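1H-3-hydroxy-4-oxoquinoline 2,4-dioxygenase (Pseudomonas putida, PDB 3IBT) catalyses the cofactor-independent, ring-cleaving dioxygenation of 3-hydroxy-1H-quinolin-4-one to N-formylanthranilate and carbon monoxide. Local coordinates at residues Met1-Leu4 with Thr9-Thr12; Tyr13-Asp18 with Asp82-Arg87. All coordinates share one frame; numbering follows the deposited sequence.

Contact 1 of 2, residues Met1-Leu4 with Thr9-Thr12; sequences MQSL and TLMT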
loop_
_atom_site.group_PDB
_atom_site.type_symbol
_atom_site.label_atom_id
_atom_site.label_comp_id
_atom_site.label_asym_id
_atom_site.label_seq_id
_atom_site.Cartn_x
_atom_site.Cartn_y
_atom_site.Cartn_z
HETATM N N MSE A 1 -4.908 14.689 -13.152
HETATM C CA MSE A 1 -4.955 13.953 -14.450
HETATM C C MSE A 1 -6.188 13.041 -14.433
HETATM O O MSE A 1 -7.060 13.197 -13.556
HETATM C CB MSE A 1 -3.662 13.154 -14.671
HETATM C CG MSE A 1 -2.510 13.486 -13.687
HETATM SE SE MSE A 1 -2.722 12.817 -11.785
HETATM C CE MSE A 1 -3.131 14.535 -10.866
ATOM N N GLN A 2 -6.250 12.104 -15.388
ATOM C CA GLN A 2 -7.407 11.194 -15.595
ATOM C C GLN A 2 -8.179 10.797 -14.344
ATOM O O GLN A 2 -7.588 10.343 -13.370
ATOM C CB GLN A 2 -6.956 9.910 -16.266
ATOM C CG GLN A 2 -6.104 10.130 -17.476
ATOM C CD GLN A 2 -5.965 8.827 -18.215
ATOM O OE1 GLN A 2 -4.872 8.142 -18.088
ATOM N NE2 GLN A 2 -7.074 8.435 -18.967
ATOM N N SER A 3 -9.505 10.926 -14.386
ATOM C CA SER A 3 -10.300 10.736 -13.173
ATOM C C SER A 3 -11.702 10.179 -13.352
ATOM O O SER A 3 -12.654 10.910 -13.185
ATOM C CB SER A 3 -10.370 12.046 -12.388
ATOM O OG SER A 3 -10.482 13.140 -13.289
ATOM N N LEU A 4 -11.831 8.896 -13.680
ATOM C CA LEU A 4 -13.115 8.190 -13.559
ATOM C C LEU A 4 -13.510 8.112 -12.082
ATOM O O LEU A 4 -12.642 7.943 -11.203
ATOM C CB LEU A 4 -13.027 6.773 -14.155
ATOM C CG LEU A 4 -14.173 5.751 -13.993
ATOM C CD1 LEU A 4 -15.003 5.615 -15.316
ATOM C CD2 LEU A 4 -13.560 4.362 -13.614
ATOM N N THR A 9 -17.795 8.394 -4.519
ATOM C CA THR A 9 -17.058 9.574 -4.992
ATOM C C THR A 9 -16.131 9.341 -6.173
ATOM O O THR A 9 -16.348 8.453 -7.030
ATOM C CB THR A 9 -16.190 10.222 -3.864
ATOM O OG1 THR A 9 -15.318 9.189 -3.264
ATOM C CG2 THR A 9 -17.125 10.976 -2.807
ATOM N N LEU A 10 -15.092 10.190 -6.196
ATOM C CA LEU A 10 -14.099 10.114 -7.219
ATOM C C LEU A 10 -12.730 9.694 -6.674
ATOM O O LEU A 10 -12.487 9.678 -5.457
ATOM C CB LEU A 10 -13.994 11.455 -7.927
ATOM C CG LEU A 10 -12.938 11.461 -9.034
ATOM C CD1 LEU A 10 -13.573 11.729 -10.359
ATOM C CD2 LEU A 10 -11.875 12.490 -8.717
HETATM N N MSE A 11 -11.859 9.334 -7.616
HETATM C CA MSE A 11 -10.425 9.260 -7.408
HETATM C C MSE A 11 -9.765 9.597 -8.755
HETATM O O MSE A 11 -10.070 8.947 -9.821
HETATM C CB MSE A 11 -10.041 7.851 -6.970
HETATM C CG MSE A 11 -11.077 6.813 -7.417
HETATM SE SE MSE A 11 -10.998 5.094 -6.435
HETATM C CE MSE A 11 -10.772 5.652 -4.502
ATOM N N THR A 12 -8.878 10.633 -8.694
ATOM C CA THR A 12 -8.025 10.917 -9.838
ATOM C C THR A 12 -7.036 9.752 -10.006
ATOM O O THR A 12 -6.583 9.160 -9.011
ATOM C CB THR A 12 -7.284 12.274 -9.695
ATOM O OG1 THR A 12 -6.972 12.531 -8.293
ATOM C CG2 THR A 12 -8.152 13.472 -10.298
#
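Leu10 meets Ser3 chiefly through CD1 of its side chain. CD1 of Leu10 lies against the backbone O of Ser3 at 3.1 Å and against CB of Ser3 at 3.8 Å. CG of Leu10 is anti to the backbone N (chi1 179°), which swings the branch to the N-terminal segment. CD2 of Leu10 brushes the same Ser3 CB at 4.0 Å.

Met11, modelled as selenomethionine, takes part through its backbone. Its side chain leaves the other way and packs on Asp76 and Phe80 of helix 70-83. Its carbonyl O faces the carbonyl O of Leu4; both are acceptors, and they do not bond.

Thr12 gives the largest share of the contact. Its methyl CG2 touches both the backbone O of Met1 and CB of Ser3, 3.4 Å from Met1 O. Its CB is within 4.1 Å of Ser3 CB. The hydroxyl is used differently: OG1 of Thr12 bonds to Asp54.

The two segments flank strand 5-6 and the turn into strand 9-16. Thr9-Thr12 belongs to the antiparallel hairpin of strands 5-6 and 9-16 at one margin of the alpha/beta-hydrolase sheet, and Met1-Leu4 leads into its first strand. Strand pairing is lacking between Met1-Leu4 and Thr9-Thr12. They meet through methyl groups, CB atoms and carbonyl oxygens, by van der Waals packing alone and without a hydrogen bond; the backbone of Gln2 bonds instead to Tyr13.

Contact 2 of 2, residues Tyr13-Asp18 with Asp82-Arg87; sequences YSESGD and DAKGIR
The backbones of Tyr13 and Lys84 stay well apart, with CA atoms 12.1 Å from each other. Residues 13-16 run as an extended strand. Residues 82-83 belong to the last, weakly bonded part of helix 70-83, and the chain then turns through a Schellman motif at Gly85. Gly85 has positive phi (74°), and its N bonds to O of Asp82 at 2.8 Å. Long side chains must therefore bridge the gap.

Lys84 does most of the reaching. Its CG is anti to the carbonyl carbon (chi1 -69°), and the chain bends at chi3 (69°). It approaches Tyr13 and Glu15 from the opposite direction to theirs. CD of Lys84 passes the phenol oxygen of Tyr13, 3.1 Å from OH, and lies 3.8 Å from CZ. It meets the ring obliquely.

Strand 9-16 is the second strand of the alpha/beta-hydrolase sheet, next to strand 49-53. Helix 70-83 belongs to the crossover from strand 49-53 to strand 89-94. The contact thus ties the C-terminal end of that helix to the outer part of the sheet. Phe80 of the same helix adds an edge-to-face ring contact with Tyr13.

At the tip, Lys84 NZ forms a salt bridge with Glu15 OE2 at 3.1 Å. The Glu15 chain is extended beyond CG, which carries the carboxylate out to meet the ammonium group. OE2 of Glu15 also accepts a hydrogen bond from NE2 of His49, so one carboxylate oxygen serves two nitrogen partners.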
loop_
_atom_site.group_PDB
_atom_site.type_symbol
_atom_site.label_atom_id
_atom_site.label_comp_id
_atom_site.label_asym_id
_atom_site.label_seq_id
_atom_site.Cartn_x
_atom_site.Cartn_y
_atom_site.Cartn_z
ATOM N N TYR A 13 -6.724 9.370 -11.242
ATOM C CA TYR A 13 -5.764 8.284 -11.440
ATOM C C TYR A 13 -4.863 8.529 -12.633
ATOM O O TYR A 13 -5.290 9.114 -13.630
ATOM C CB TYR A 13 -6.468 6.920 -11.537
ATOM C CG TYR A 13 -7.085 6.599 -12.885
ATOM C CD1 TYR A 13 -6.348 5.944 -13.872
ATOM C CD2 TYR A 13 -8.412 6.937 -13.179
ATOM C CE1 TYR A 13 -6.904 5.642 -15.130
ATOM C CE2 TYR A 13 -8.977 6.633 -14.446
ATOM C CZ TYR A 13 -8.207 5.990 -15.406
ATOM O OH TYR A 13 -8.721 5.680 -16.624
ATOM N N SER A 14 -3.607 8.087 -12.528
ATOM C CA SER A 14 -2.642 8.213 -13.639
ATOM C C SER A 14 -2.536 6.908 -14.398
ATOM O O SER A 14 -2.737 5.814 -13.827
ATOM C CB SER A 14 -1.244 8.651 -13.168
ATOM O OG SER A 14 -0.547 7.577 -12.531
ATOM N N GLU A 15 -2.226 7.036 -15.682
ATOM C CA GLU A 15 -2.123 5.897 -16.542
ATOM C C GLU A 15 -0.858 6.063 -17.323
ATOM O O GLU A 15 -0.566 7.156 -17.835
ATOM C CB GLU A 15 -3.303 5.843 -17.476
ATOM C CG GLU A 15 -3.741 4.442 -17.791
ATOM C CD GLU A 15 -4.972 4.433 -18.682
ATOM O OE1 GLU A 15 -5.336 5.498 -19.256
ATOM O OE2 GLU A 15 -5.578 3.350 -18.826
ATOM N N SER A 16 -0.097 4.980 -17.410
ATOM C CA SER A 16 1.198 5.021 -18.042
ATOM C C SER A 16 1.514 3.699 -18.694
ATOM O O SER A 16 1.702 2.701 -18.020
ATOM C CB SER A 16 2.263 5.422 -17.024
ATOM O OG SER A 16 2.306 6.833 -16.924
ATOM N N GLY A 17 1.560 3.692 -20.013
ATOM C CA GLY A 17 1.871 2.483 -20.722
ATOM C C GLY A 17 0.831 2.186 -21.774
ATOM O O GLY A 17 -0.110 2.970 -22.032
ATOM N N ASP A 18 1.029 1.028 -22.382
ATOM C CA ASP A 18 0.197 0.529 -23.455
ATOM C C ASP A 18 -1.024 -0.191 -22.875
ATOM O O ASP A 18 -0.867 -1.245 -22.247
ATOM C CB ASP A 18 1.041 -0.438 -24.280
ATOM C CG ASP A 18 0.331 -0.946 -25.486
ATOM O OD1 ASP A 18 -0.915 -0.801 -25.566
ATOM O OD2 ASP A 18 1.035 -1.494 -26.360
ATOM N N ASP A 82 -14.271 -2.766 -13.109
ATOM C CA ASP A 82 -15.535 -2.948 -13.809
ATOM C C ASP A 82 -15.809 -1.749 -14.718
ATOM O O ASP A 82 -15.998 -1.924 -15.916
ATOM C CB ASP A 82 -16.662 -3.182 -12.772
ATOM C CG ASP A 82 -18.101 -2.913 -13.321
ATOM O OD1 ASP A 82 -18.329 -2.045 -14.234
ATOM O OD2 ASP A 82 -19.045 -3.590 -12.786
ATOM N N ALA A 83 -15.806 -0.547 -14.137
ATOM C CA ALA A 83 -16.148 0.691 -14.836
ATOM C C ALA A 83 -15.335 0.911 -16.115
ATOM O O ALA A 83 -15.876 1.447 -17.125
ATOM C CB ALA A 83 -15.990 1.876 -13.910
ATOM N N LYS A 84 -14.055 0.506 -16.060
ATOM C CA LYS A 84 -13.125 0.556 -17.209
ATOM C C LYS A 84 -13.055 -0.755 -18.010
ATOM O O LYS A 84 -12.454 -0.799 -19.080
ATOM C CB LYS A 84 -11.721 0.978 -16.765
ATOM C CG LYS A 84 -11.618 2.433 -16.313
ATOM C CD LYS A 84 -10.237 2.978 -16.593
ATOM C CE LYS A 84 -10.035 3.114 -18.120
ATOM N NZ LYS A 84 -8.610 2.967 -18.573
ATOM N N GLY A 85 -13.677 -1.814 -17.492
ATOM C CA GLY A 85 -13.786 -3.092 -18.211
ATOM C C GLY A 85 -12.486 -3.880 -18.256
ATOM O O GLY A 85 -11.969 -4.150 -19.345
ATOM N N ILE A 86 -11.970 -4.265 -17.083
ATOM C CA ILE A 86 -10.670 -4.877 -17.023
ATOM C C ILE A 86 -10.722 -6.246 -16.373
ATOM O O ILE A 86 -10.551 -6.336 -15.164
ATOM C CB ILE A 86 -9.692 -4.007 -16.196
ATOM C CG1 ILE A 86 -9.957 -2.503 -16.388
ATOM C CG2 ILE A 86 -8.231 -4.416 -16.487
ATOM C CD1 ILE A 86 -9.106 -1.578 -15.482
ATOM N N ARG A 87 -10.913 -7.314 -17.150
ATOM C CA ARG A 87 -10.885 -8.691 -16.581
ATOM C C ARG A 87 -9.503 -9.183 -16.047
ATOM O O ARG A 87 -9.437 -9.753 -14.950
ATOM C CB ARG A 87 -11.545 -9.731 -17.517
ATOM C CG ARG A 87 -13.025 -10.053 -17.185
ATOM C CD ARG A 87 -13.820 -10.513 -18.445
ATOM N NE ARG A 87 -14.392 -9.375 -19.224
ATOM C CZ ARG A 87 -15.147 -9.492 -20.338
ATOM N NH1 ARG A 87 -15.604 -8.386 -20.967
ATOM N NH2 ARG A 87 -15.466 -10.705 -20.841
#

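How the contacts relate
Contact 1 and contact 2 share strand 9-16, and their centres are 12 Å apart. They follow in series: Thr12 closes the first and Tyr13 opens the second. They also touch directly. O of Gln2 probably accepts a hydrogen bond from N of Tyr13, joining the N-terminal segment to the strand just past Thr12. Leu4 CD2 packs on Ala83 CB at 3.5 Å, which brings the chain start against the helix end of contact 2. Contact 1 is the nearer to the substrate pocket: the side chain of Met11 is about 10 Å from that of Trp30, a probable substrate-binding residue. Contact 2 lies away from the annotated sites.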